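Local atomic coordinates of transcriptional regulator (Vibrio vulnificus, PDB entry 4IVN), a protein that binds N-acetylmannosamine 6-phosphate and, as a probable DNA-binding repressor of the RpiR family, regulates transcription of the nan genes for sialic acid catabolism. Residues A118-R123 and L177-S182; V205-I210 and L244-V249; Y147-I150 and K155-M158; I150-K155 and V249-L254; L196-K199 and P203-S206. One frame throughout, in Å; residues are numbered along the deposited sequence.

Contact 1 (A118-R123 and L177-S182); sequences ARIVER and LWFAVS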
# COMPACT_ATOMS: atom_id res chain seq x y z
N ALA A 118 17.67 13.83 0.51
CA ALA A 118 19.00 13.59 -0.16
C ALA A 118 19.94 12.78 0.74
O ALA A 118 20.57 11.81 0.29
CB ALA A 118 19.65 14.90 -0.64
N ARG A 119 19.97 13.13 2.03
CA ARG A 119 20.73 12.34 2.92
C ARG A 119 20.25 10.89 3.03
O ARG A 119 21.08 9.99 3.13
CB ARG A 119 20.75 12.97 4.29
CG ARG A 119 21.80 14.03 4.35
CD ARG A 119 22.10 14.29 5.81
NE ARG A 119 20.87 14.48 6.62
CZ ARG A 119 20.19 15.61 6.71
NH1 ARG A 119 20.56 16.71 6.00
NH2 ARG A 119 19.12 15.64 7.49
N ILE A 120 18.93 10.68 3.08
CA ILE A 120 18.38 9.33 3.22
C ILE A 120 18.75 8.46 1.97
O ILE A 120 19.12 7.29 2.07
CB ILE A 120 16.84 9.39 3.46
CG1 ILE A 120 16.57 10.12 4.80
CG2 ILE A 120 16.25 7.98 3.41
CD1 ILE A 120 15.10 10.46 5.08
N VAL A 121 18.65 9.05 0.80
CA VAL A 121 19.10 8.39 -0.44
C VAL A 121 20.49 7.87 -0.37
O VAL A 121 20.75 6.70 -0.73
CB VAL A 121 19.10 9.37 -1.60
CG1 VAL A 121 19.83 8.71 -2.82
CG2 VAL A 121 17.64 9.79 -1.94
N GLU A 122 21.41 8.70 0.16
CA GLU A 122 22.79 8.28 0.26
C GLU A 122 22.97 7.13 1.24
O GLU A 122 23.67 6.19 0.95
CB GLU A 122 23.63 9.51 0.70
CG GLU A 122 25.05 9.56 0.23
CD GLU A 122 25.23 9.03 -1.18
OE1 GLU A 122 24.42 9.39 -2.10
OE2 GLU A 122 26.21 8.22 -1.33
N ARG A 123 22.30 7.21 2.39
CA ARG A 123 22.29 6.05 3.34
C ARG A 123 21.82 4.73 2.68
O ARG A 123 22.46 3.70 2.84
CB ARG A 123 21.44 6.42 4.53
CG ARG A 123 22.14 7.57 5.31
CD ARG A 123 21.70 7.68 6.75
NE ARG A 123 22.21 8.87 7.47
CZ ARG A 123 23.26 8.87 8.29
NH1 ARG A 123 23.99 7.76 8.47
NH2 ARG A 123 23.57 9.99 8.96
N LEU A 177 21.01 -0.70 7.68
CA LEU A 177 20.21 0.52 7.81
C LEU A 177 18.77 0.04 8.15
O LEU A 177 18.29 -0.97 7.60
CB LEU A 177 20.11 1.21 6.45
CG LEU A 177 19.06 2.34 6.17
CD1 LEU A 177 19.53 3.54 6.99
CD2 LEU A 177 19.07 2.83 4.73
N TRP A 178 18.08 0.74 9.05
CA TRP A 178 16.68 0.37 9.44
C TRP A 178 15.70 1.44 9.09
O TRP A 178 15.98 2.62 9.28
CB TRP A 178 16.58 0.18 10.93
CG TRP A 178 17.34 -1.05 11.27
CD1 TRP A 178 18.72 -1.19 11.50
CD2 TRP A 178 16.79 -2.34 11.33
NE1 TRP A 178 19.03 -2.50 11.71
CE2 TRP A 178 17.91 -3.26 11.63
CE3 TRP A 178 15.48 -2.86 11.25
CZ2 TRP A 178 17.72 -4.63 11.82
CZ3 TRP A 178 15.30 -4.24 11.41
CH2 TRP A 178 16.40 -5.10 11.72
N PHE A 179 14.51 1.04 8.60
CA PHE A 179 13.40 1.95 8.47
C PHE A 179 12.30 1.58 9.49
O PHE A 179 11.90 0.40 9.60
CB PHE A 179 12.83 1.77 7.10
CG PHE A 179 13.60 2.55 6.05
CD1 PHE A 179 14.68 1.97 5.43
CD2 PHE A 179 13.27 3.86 5.74
CE1 PHE A 179 15.40 2.63 4.45
CE2 PHE A 179 14.01 4.55 4.77
CZ PHE A 179 15.10 3.96 4.19
N ALA A 180 11.84 2.55 10.25
CA ALA A 180 10.78 2.32 11.27
C ALA A 180 9.59 3.00 10.64
O ALA A 180 9.62 4.21 10.48
CB ALA A 180 11.18 3.02 12.64
N VAL A 181 8.58 2.21 10.23
CA VAL A 181 7.36 2.75 9.62
C VAL A 181 6.21 2.76 10.61
O VAL A 181 5.74 1.72 11.07
CB VAL A 181 6.91 1.89 8.39
CG1 VAL A 181 5.72 2.58 7.65
CG2 VAL A 181 8.16 1.68 7.48
N SER A 182 5.76 3.95 10.97
CA SER A 182 4.76 4.14 12.05
C SER A 182 4.17 5.55 11.83
O SER A 182 4.93 6.50 11.91
CB SER A 182 5.46 4.08 13.40
OG SER A 182 4.55 4.33 14.47

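Contact 2 (V205-I210 and L244-V249); sequences VSLTNI and LLLVDV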
# COMPACT_ATOMS: atom_id res chain seq x y z
N VAL A 205 15.89 5.29 9.96
CA VAL A 205 15.12 6.35 9.23
C VAL A 205 13.63 6.09 9.56
O VAL A 205 13.14 4.98 9.36
CB VAL A 205 15.29 6.23 7.69
CG1 VAL A 205 14.39 7.22 6.91
CG2 VAL A 205 16.77 6.52 7.31
N SER A 206 12.91 7.09 10.05
CA SER A 206 11.50 6.89 10.37
C SER A 206 10.64 7.45 9.28
O SER A 206 10.91 8.55 8.78
CB SER A 206 11.16 7.62 11.66
OG SER A 206 11.73 6.82 12.65
N LEU A 207 9.59 6.69 8.94
CA LEU A 207 8.59 7.19 8.00
C LEU A 207 7.28 7.33 8.72
O LEU A 207 6.68 6.31 9.02
CB LEU A 207 8.40 6.22 6.88
CG LEU A 207 9.58 5.89 5.97
CD1 LEU A 207 9.08 5.10 4.75
CD2 LEU A 207 10.31 7.17 5.48
N THR A 208 6.81 8.56 9.01
CA THR A 208 5.66 8.72 9.95
C THR A 208 4.76 9.78 9.35
O THR A 208 4.99 10.25 8.22
CB THR A 208 6.11 9.37 11.29
OG1 THR A 208 6.52 10.74 10.99
CG2 THR A 208 7.27 8.68 11.79
N ASN A 209 3.71 10.13 10.09
CA ASN A 209 2.84 11.23 9.69
C ASN A 209 2.76 12.24 10.83
O ASN A 209 1.80 12.98 10.93
CB ASN A 209 1.38 10.69 9.43
CG ASN A 209 1.29 9.75 8.23
OD1 ASN A 209 0.68 10.09 7.21
ND2 ASN A 209 1.79 8.56 8.38
N ILE A 210 3.82 12.31 11.64
CA ILE A 210 3.84 13.32 12.67
C ILE A 210 5.31 13.75 12.92
O ILE A 210 6.22 12.94 12.87
CB ILE A 210 3.08 12.82 13.94
CG1 ILE A 210 2.76 13.98 14.84
CG2 ILE A 210 3.83 11.76 14.64
CD1 ILE A 210 1.28 14.25 14.86
N LEU A 244 3.24 6.19 1.39
CA LEU A 244 3.68 5.53 0.16
C LEU A 244 4.37 6.44 -0.84
O LEU A 244 5.34 6.01 -1.46
CB LEU A 244 2.51 4.79 -0.51
CG LEU A 244 1.90 3.67 0.29
CD1 LEU A 244 0.46 3.33 -0.29
CD2 LEU A 244 2.80 2.41 0.43
N LEU A 245 3.86 7.68 -1.04
CA LEU A 245 4.57 8.68 -1.83
C LEU A 245 6.04 8.92 -1.34
O LEU A 245 6.96 8.94 -2.15
CB LEU A 245 3.83 9.99 -1.76
CG LEU A 245 4.51 11.18 -2.46
CD1 LEU A 245 4.55 10.97 -3.95
CD2 LEU A 245 3.77 12.49 -2.15
N LEU A 246 6.24 9.07 -0.04
CA LEU A 246 7.63 9.08 0.52
C LEU A 246 8.48 7.91 0.05
O LEU A 246 9.66 8.13 -0.30
CB LEU A 246 7.67 9.04 2.07
CG LEU A 246 6.88 10.06 2.89
CD1 LEU A 246 7.07 9.73 4.39
CD2 LEU A 246 7.19 11.51 2.56
N VAL A 247 7.92 6.69 0.12
CA VAL A 247 8.64 5.50 -0.40
C VAL A 247 8.96 5.68 -1.89
O VAL A 247 10.14 5.43 -2.38
CB VAL A 247 7.87 4.16 -0.21
CG1 VAL A 247 8.55 3.04 -0.96
CG2 VAL A 247 7.78 3.71 1.27
N ASP A 248 7.96 6.14 -2.65
CA ASP A 248 8.20 6.27 -4.09
C ASP A 248 9.28 7.28 -4.43
O ASP A 248 10.16 6.97 -5.25
CB ASP A 248 6.89 6.64 -4.81
CG ASP A 248 7.00 6.56 -6.30
OD1 ASP A 248 7.49 5.54 -6.91
OD2 ASP A 248 6.48 7.48 -6.84
N VAL A 249 9.18 8.48 -3.82
CA VAL A 249 10.17 9.53 -3.98
C VAL A 249 11.56 9.09 -3.50
O VAL A 249 12.57 9.33 -4.18
CB VAL A 249 9.71 10.82 -3.28
CG1 VAL A 249 10.77 11.87 -3.42
CG2 VAL A 249 8.37 11.33 -3.86

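Contact 3 (Y147-I150 and K155-M158); sequences YRLI and KAIM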
# COMPACT_ATOMS: atom_id res chain seq x y z
N TYR A 147 9.67 -4.16 -1.11
CA TYR A 147 9.47 -4.45 -2.52
C TYR A 147 10.21 -3.53 -3.43
O TYR A 147 10.93 -4.01 -4.33
CB TYR A 147 7.93 -4.49 -2.90
CG TYR A 147 7.72 -4.47 -4.41
CD1 TYR A 147 7.72 -5.65 -5.15
CD2 TYR A 147 7.60 -3.22 -5.09
CE1 TYR A 147 7.53 -5.66 -6.56
CE2 TYR A 147 7.44 -3.23 -6.49
CZ TYR A 147 7.39 -4.43 -7.19
OH TYR A 147 7.27 -4.44 -8.52
N ARG A 148 10.09 -2.20 -3.25
CA ARG A 148 10.71 -1.29 -4.17
C ARG A 148 12.30 -1.40 -4.06
O ARG A 148 13.04 -1.27 -5.07
CB ARG A 148 10.28 0.18 -3.87
CG ARG A 148 8.82 0.49 -4.26
CD ARG A 148 8.63 0.32 -5.79
NE ARG A 148 9.41 1.33 -6.49
CZ ARG A 148 9.14 2.64 -6.59
NH1 ARG A 148 8.02 3.17 -6.10
NH2 ARG A 148 10.03 3.42 -7.20
N LEU A 149 12.77 -1.64 -2.84
CA LEU A 149 14.24 -1.97 -2.60
C LEU A 149 14.72 -3.20 -3.34
O LEU A 149 15.80 -3.16 -3.92
CB LEU A 149 14.64 -2.07 -1.12
CG LEU A 149 14.40 -0.65 -0.47
CD1 LEU A 149 14.47 -0.60 1.05
CD2 LEU A 149 15.26 0.47 -1.05
N ILE A 150 13.95 -4.28 -3.27
CA ILE A 150 14.31 -5.51 -3.93
C ILE A 150 14.31 -5.33 -5.45
O ILE A 150 15.20 -5.94 -6.09
CB ILE A 150 13.34 -6.66 -3.46
CG1 ILE A 150 13.74 -7.07 -2.06
CG2 ILE A 150 13.35 -7.90 -4.45
CD1 ILE A 150 12.64 -7.91 -1.39
N LYS A 155 19.29 -5.73 -0.53
CA LYS A 155 18.66 -6.73 0.38
C LYS A 155 17.75 -5.98 1.35
O LYS A 155 18.25 -5.08 2.05
CB LYS A 155 19.78 -7.46 1.19
CG LYS A 155 20.76 -8.21 0.25
CD LYS A 155 19.90 -9.35 -0.38
CE LYS A 155 20.74 -10.45 -1.04
NZ LYS A 155 21.77 -9.86 -1.97
N ALA A 156 16.46 -6.29 1.37
CA ALA A 156 15.54 -5.63 2.29
C ALA A 156 14.67 -6.69 2.88
O ALA A 156 14.14 -7.60 2.19
CB ALA A 156 14.70 -4.58 1.60
N ILE A 157 14.51 -6.60 4.19
CA ILE A 157 13.51 -7.45 4.85
C ILE A 157 12.51 -6.58 5.58
O ILE A 157 12.89 -5.66 6.35
CB ILE A 157 14.18 -8.38 5.85
CG1 ILE A 157 13.11 -9.25 6.55
CG2 ILE A 157 14.84 -7.56 6.90
CD1 ILE A 157 13.76 -10.30 7.35
N MET A 158 11.24 -6.85 5.34
CA MET A 158 10.18 -6.27 6.15
C MET A 158 9.77 -7.26 7.30
O MET A 158 9.45 -8.42 7.04
CB MET A 158 9.04 -5.88 5.23
CG MET A 158 7.77 -5.34 5.86
SD MET A 158 8.11 -3.98 6.93
CE MET A 158 6.57 -3.94 7.88

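Contact 4 (I150-K155 and V249-L254); sequences IRIGKK and VLVNSL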
# COMPACT_ATOMS: atom_id res chain seq x y z
N ILE A 150 13.95 -4.28 -3.27
CA ILE A 150 14.31 -5.51 -3.93
C ILE A 150 14.31 -5.33 -5.45
O ILE A 150 15.20 -5.94 -6.09
CB ILE A 150 13.34 -6.66 -3.46
CG1 ILE A 150 13.74 -7.07 -2.06
CG2 ILE A 150 13.35 -7.90 -4.45
CD1 ILE A 150 12.64 -7.91 -1.39
N ARG A 151 13.43 -4.44 -5.98
CA ARG A 151 13.43 -4.13 -7.43
C ARG A 151 14.78 -3.53 -7.87
O ARG A 151 15.29 -3.86 -8.97
CB ARG A 151 12.30 -3.16 -7.81
CG ARG A 151 10.85 -3.80 -7.83
CD ARG A 151 10.71 -5.12 -8.57
NE ARG A 151 11.12 -5.01 -10.00
CZ ARG A 151 10.44 -4.37 -10.96
NH1 ARG A 151 9.22 -3.89 -10.75
NH2 ARG A 151 10.98 -4.27 -12.17
N ILE A 152 15.35 -2.67 -7.03
CA ILE A 152 16.72 -2.14 -7.27
C ILE A 152 17.89 -2.97 -6.79
O ILE A 152 19.05 -2.54 -6.88
CB ILE A 152 16.84 -0.68 -6.86
CG1 ILE A 152 16.76 -0.46 -5.33
CG2 ILE A 152 15.77 0.06 -7.65
CD1 ILE A 152 17.13 0.98 -4.96
N GLY A 153 17.61 -4.19 -6.35
CA GLY A 153 18.66 -5.16 -6.07
C GLY A 153 19.24 -4.99 -4.65
O GLY A 153 20.29 -5.55 -4.35
N LYS A 154 18.54 -4.30 -3.74
CA LYS A 154 19.05 -4.14 -2.36
C LYS A 154 18.56 -5.36 -1.57
O LYS A 154 17.42 -5.90 -1.85
CB LYS A 154 18.49 -2.90 -1.67
CG LYS A 154 18.89 -1.53 -2.26
CD LYS A 154 20.41 -1.38 -2.40
CE LYS A 154 21.08 -1.06 -1.10
NZ LYS A 154 22.45 -0.45 -1.43
N LYS A 155 19.29 -5.73 -0.53
CA LYS A 155 18.66 -6.73 0.38
C LYS A 155 17.75 -5.98 1.35
O LYS A 155 18.25 -5.08 2.05
CB LYS A 155 19.78 -7.46 1.19
CG LYS A 155 20.76 -8.21 0.25
CD LYS A 155 19.90 -9.35 -0.38
CE LYS A 155 20.74 -10.45 -1.04
NZ LYS A 155 21.77 -9.86 -1.97
N VAL A 249 9.18 8.48 -3.82
CA VAL A 249 10.17 9.53 -3.98
C VAL A 249 11.56 9.09 -3.50
O VAL A 249 12.57 9.33 -4.18
CB VAL A 249 9.71 10.82 -3.28
CG1 VAL A 249 10.77 11.87 -3.42
CG2 VAL A 249 8.37 11.33 -3.86
N LEU A 250 11.62 8.31 -2.43
CA LEU A 250 12.90 7.81 -2.02
C LEU A 250 13.53 7.01 -3.14
O LEU A 250 14.66 7.24 -3.47
CB LEU A 250 12.79 7.00 -0.69
CG LEU A 250 14.04 6.31 -0.19
CD1 LEU A 250 15.27 7.26 -0.02
CD2 LEU A 250 13.79 5.50 1.11
N VAL A 251 12.83 6.00 -3.66
CA VAL A 251 13.42 5.05 -4.61
C VAL A 251 13.58 5.72 -5.95
O VAL A 251 14.59 5.53 -6.60
CB VAL A 251 12.61 3.71 -4.69
CG1 VAL A 251 13.26 2.72 -5.68
CG2 VAL A 251 12.58 3.17 -3.26
N ASN A 252 12.65 6.59 -6.32
CA ASN A 252 12.89 7.35 -7.55
C ASN A 252 14.13 8.29 -7.52
O ASN A 252 14.78 8.47 -8.56
CB ASN A 252 11.65 8.12 -7.96
CG ASN A 252 10.49 7.17 -8.34
OD1 ASN A 252 10.70 5.96 -8.50
ND2 ASN A 252 9.29 7.68 -8.39
N SER A 253 14.40 8.93 -6.37
CA SER A 253 15.65 9.69 -6.21
C SER A 253 16.84 8.83 -6.35
O SER A 253 17.79 9.22 -7.06
CB SER A 253 15.75 10.43 -4.90
OG SER A 253 14.57 11.11 -4.76
N LEU A 254 16.80 7.66 -5.72
CA LEU A 254 17.90 6.70 -5.87
C LEU A 254 18.16 6.40 -7.36
O LEU A 254 19.32 6.41 -7.83
CB LEU A 254 17.63 5.39 -5.12
CG LEU A 254 18.00 5.31 -3.65
CD1 LEU A 254 17.09 4.29 -2.95
CD2 LEU A 254 19.52 5.11 -3.45

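Contact 5 (L196-K199 and P203-S206); sequences LAYK and PVVS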
# COMPACT_ATOMS: atom_id res chain seq x y z
N LEU A 196 16.54 -0.43 19.53
CA LEU A 196 17.72 -1.31 19.62
C LEU A 196 18.84 -1.05 18.58
O LEU A 196 20.06 -1.09 18.96
CB LEU A 196 17.28 -2.76 19.49
CG LEU A 196 16.51 -3.19 20.81
CD1 LEU A 196 15.67 -4.47 20.46
CD2 LEU A 196 17.48 -3.39 22.00
N ALA A 197 18.46 -0.79 17.33
CA ALA A 197 19.39 -0.42 16.28
C ALA A 197 19.97 0.97 16.58
O ALA A 197 21.18 1.18 16.53
CB ALA A 197 18.68 -0.40 14.93
N TYR A 198 19.08 1.91 16.88
CA TYR A 198 19.52 3.23 17.22
C TYR A 198 20.57 3.21 18.31
O TYR A 198 21.60 3.91 18.21
CB TYR A 198 18.35 4.08 17.65
CG TYR A 198 18.73 5.55 17.80
CD1 TYR A 198 18.72 6.40 16.67
CD2 TYR A 198 19.06 6.09 19.06
CE1 TYR A 198 19.04 7.75 16.78
CE2 TYR A 198 19.39 7.45 19.20
CZ TYR A 198 19.36 8.28 18.06
OH TYR A 198 19.64 9.62 18.13
N LYS A 199 20.39 2.37 19.32
CA LYS A 199 21.35 2.31 20.44
C LYS A 199 22.70 1.66 20.10
O LYS A 199 23.72 1.88 20.77
CB LYS A 199 20.74 1.73 21.72
CG LYS A 199 19.68 2.66 22.28
CD LYS A 199 18.72 1.94 23.24
CE LYS A 199 17.44 2.76 23.44
NZ LYS A 199 16.96 2.78 24.86
N PRO A 203 22.21 3.47 11.60
CA PRO A 203 21.20 4.45 11.24
C PRO A 203 19.74 3.93 11.18
O PRO A 203 19.47 2.78 10.74
CB PRO A 203 21.63 4.95 9.82
CG PRO A 203 22.41 3.77 9.28
CD PRO A 203 23.15 3.22 10.49
N VAL A 204 18.83 4.79 11.62
CA VAL A 204 17.40 4.45 11.63
C VAL A 204 16.71 5.57 10.95
O VAL A 204 16.90 6.71 11.39
CB VAL A 204 16.86 4.31 13.09
CG1 VAL A 204 15.32 4.09 13.12
CG2 VAL A 204 17.58 3.18 13.84
N VAL A 205 15.89 5.29 9.96
CA VAL A 205 15.12 6.35 9.23
C VAL A 205 13.63 6.09 9.56
O VAL A 205 13.14 4.98 9.36
CB VAL A 205 15.29 6.23 7.69
CG1 VAL A 205 14.39 7.22 6.91
CG2 VAL A 205 16.77 6.52 7.31
N SER A 206 12.91 7.09 10.05
CA SER A 206 11.50 6.89 10.37
C SER A 206 10.64 7.45 9.28
O SER A 206 10.91 8.55 8.78
CB SER A 206 11.16 7.62 11.66
OG SER A 206 11.73 6.82 12.65

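Contact 1 (A118-R123 and L177-S182)
Ile-120 and Arg-123, one helical turn apart on helix 114-126, pack on Leu-177 and Phe-179, which are two residues apart on strand 176-181 and so lie on the same side of it. The apolar packing has two centres. At the first, the branch methyl CG2 of Ile-120 meets the far end of the phenyl ring, 4.3 Å from Phe-179 CZ, approaching obliquely. At the second, Leu-177 reaches the helix backbone: CG anti to its own backbone nitrogen (chi1 165°) points the branch at the helix, where Leu-177 CD2 lies 3.9 Å from Arg-123 C and CD1 4.2 Å from Arg-123 CB. Arginine suits this border because only its backbone carbonyl and CB meet the leucine, while the guanidinium turns away from the strand.

The polar interactions lie around this apolar patch. Arg-119 forms a salt bridge with Glu-221, to which Arg-123 NE adds a long, weak ion pair. At the other end of the strand segment, the OG of Ser-182 hydrogen-bonds the bound sugar phosphate, well away from the helix. Val-205 on the next strand and Leu-250 on helix 237-257 also touch Ile-120 and Phe-179, continuing the hydrophobic core of the SIS domain. Between the two segments the helix is therefore held to the sheet by shape and burial of carbon, with charge kept to the margin.

Contact 2 (V205-I210 and L244-V249)
Leu-207, near the C-terminal end of strand 204-208, sends its two methyls to two successive residues of helix 237-257, Leu-246 and Val-247. This dispersion contact is the main part of the interface. CD1 of Leu-207 lies 4.0 Å from Val-247 CG2, the two side chains crossing at about a right angle, and its other methyl, CD2, sits 4.3 Å from Leu-246 CD1. With CG beside the backbone nitrogen and anti to the carbonyl carbon (chi1 -61°), the leucine fork is carried out from the strand toward the helix. Leucine fits here because its branch lies far enough out to reach two side chains, whereas the shorter Val-247 fills the space close to the helix backbone. The axes of the two short segments approach to 9.5 Å and run at 139°, nearer antiparallel than parallel, as suits a helix packed on a face of the SIS domain's parallel sheet.

A second, looser kind of contact involves the backbone: Leu-246 CD1 lies 4.4 Å from Thr-208 O. The CB of Thr-208 is directed away from the helix, and its OG1 donates a hydrogen bond to Ile-210 O, 2.9 Å from that oxygen and tilted from the carbonyl plane. That bond joins the end of the strand to the following turn.

On its other flank the helix meets the second subunit, where Leu-244 and Leu-245 touch Phe-237 of that chain. The helix meets the strand through aliphatic side chains, which implies that burial rather than directional bonding joins the two segments.

Contact 3 (Y147-I150 and K155-M158)
Leu-149 and Ala-156 meet at their beta carbons across a beta-alpha-beta unit in the parallel sheet of the SIS domain, where helix 137-151 turns back through a short loop into strand 156-159, outermost in the sheet of this chain. The beta carbons of both residues point at the opposite segment, with Leu-149 CB 3.7 Å from Ala-156 CB. The leucine's CG lies beside its own nitrogen, and Leu-149 CD1 comes alongside at 4.0 Å from Ala-156 CB. Alanine is apt because a single methyl lets helix and strand draw close, to 6.2 Å between the CA atoms of Leu-149 and Ala-156.

The CB of Ile-150 points neither at the strand nor from it, but its CG1-CD1 branch swings in. It does not meet a side chain there but a peptide carbonyl, at the more exposed border of the interface. Beyond, Leu-149 also rests on Ile-130 of strand 129-133, while Arg-148, on the helix flank turned from the strand, forms a salt bridge with Asp-248. The CB of Tyr-147 points away too, and its OH hydrogen-bonds O3 of a bound sugar phosphate beside the second subunit. The closest approach of Ile-150 to the strand is made by CD1, 3.9 Å from Ala-156 O.

Contact 4 (I150-K155 and V249-L254)
Ile-152 packs on Val-251 and Leu-254 of helix 237-257 just where helix 137-151 ends in a Schellman motif. Its two branches divide the work. Ile-152 CG2 lies 4.2 Å from Val-251 CG1, the side chains meeting at a slant, while the longer arm puts CD1 of the same isoleucine 3.9 Å from Leu-254 CD1, crossing that leucine at about a right angle. The arm gets there from a first torsion of 69°, which wedges CG1 between the backbone nitrogen and the carbonyl carbon; Ile-152 is the first residue past the helical conformation. Val-251 and Leu-254, three residues apart, offer neighbouring apolar positions on one face of their helix.

What positions the isoleucine is the turn itself. Gly-153, with a positive phi of 85°, is the C-prime residue: Gly-153 N bonds Ile-150 O at 3.0 Å and Lys-154 N reaches back to Leu-149 O. Glycine tolerates that phi without strain, and the chain then turns toward strand 156-159. Lys-154 secures the next step, its NZ hydrogen-bonding the carbonyl oxygens of Val-124 and Ala-127. Farther out, Tyr-261 covers both Ile-152 and Leu-254, and Arg-151, whose guanidinium end leads away from this packing, bonds Thr-268 and Val-265 O and touches the bound sugar phosphate.

On the far side of the partner helix, Ser-253 spends its hydroxyl within its own turn. Val-249 O thereby accepts two bonds from opposite faces of its carbonyl plane, from Ser-253 OG at 2.7 Å and Ser-253 N at 2.9 Å.

Contact 5 (L196-K199 and P203-S206)
Val-204 holds CG1 anti to its backbone nitrogen (chi1 174°), which leaves CG2 beside that nitrogen and aimed at the helix turn formed by Ala-197 and Tyr-198. The tyrosine, whose CG is likewise anti to N (chi1 -170°), carries its ring past the valine, so that CG2 meets it only at the edge, near the ring plane. The touching is done mainly by this one methyl. Val-204 CG2 lies 3.6 Å from Tyr-198 N and 3.9 Å from Tyr-198 CA, against the helix backbone itself, and 4.0 Å from Tyr-198 CB. On the Ala-197 side the gap from Val-204 CG2 to Ala-197 CB is 3.9 Å.

Each residue type matches its position. Valine, branched at CB, favours an extended strand and presents a methyl without a long arm; alanine keeps the helix surface low enough for that methyl to settle against the backbone; tyrosine, partly exposed, lays its CB against the valine at the border while the ring extends beyond it. Helix and strand come within 6.1 Å, measured between the CA atoms of Tyr-198 and Val-204.

The contact closes the beta-alpha-beta unit of strand 176-181, helix 188-199 and strand 204-208. Ala-197 also touches Trp-178 on the first of these strands, Leu-196 on the outer side leans on Ala-166 and Ala-169 of helix 162-170, and strand 204-208 runs between strands 176-181 and 221-224 in the parallel sheet.

How the contacts relate
Of the five contacts, four join helices to the parallel sheet of the SIS domain, and contact 4 joins the end of helix 137-151 to helix 237-257. Contact 3 is nested within the loop closed by contact 1, which ends before contacts 5 and 2 begin in turn; contact 4 spans both of these and starts from the same stretch as contact 3, 8 Å from it between centres. Contacts 2 and 5 share strand 204-208, the neighbour of strand 176-181 in contact 1, while contacts 2 and 4 share helix 237-257. Contacts 4 and 5 lie about 19 Å apart between centres. Contacts 2, 3 and 4 also reach the second subunit, so the same packed helices serve both the core and the dimer.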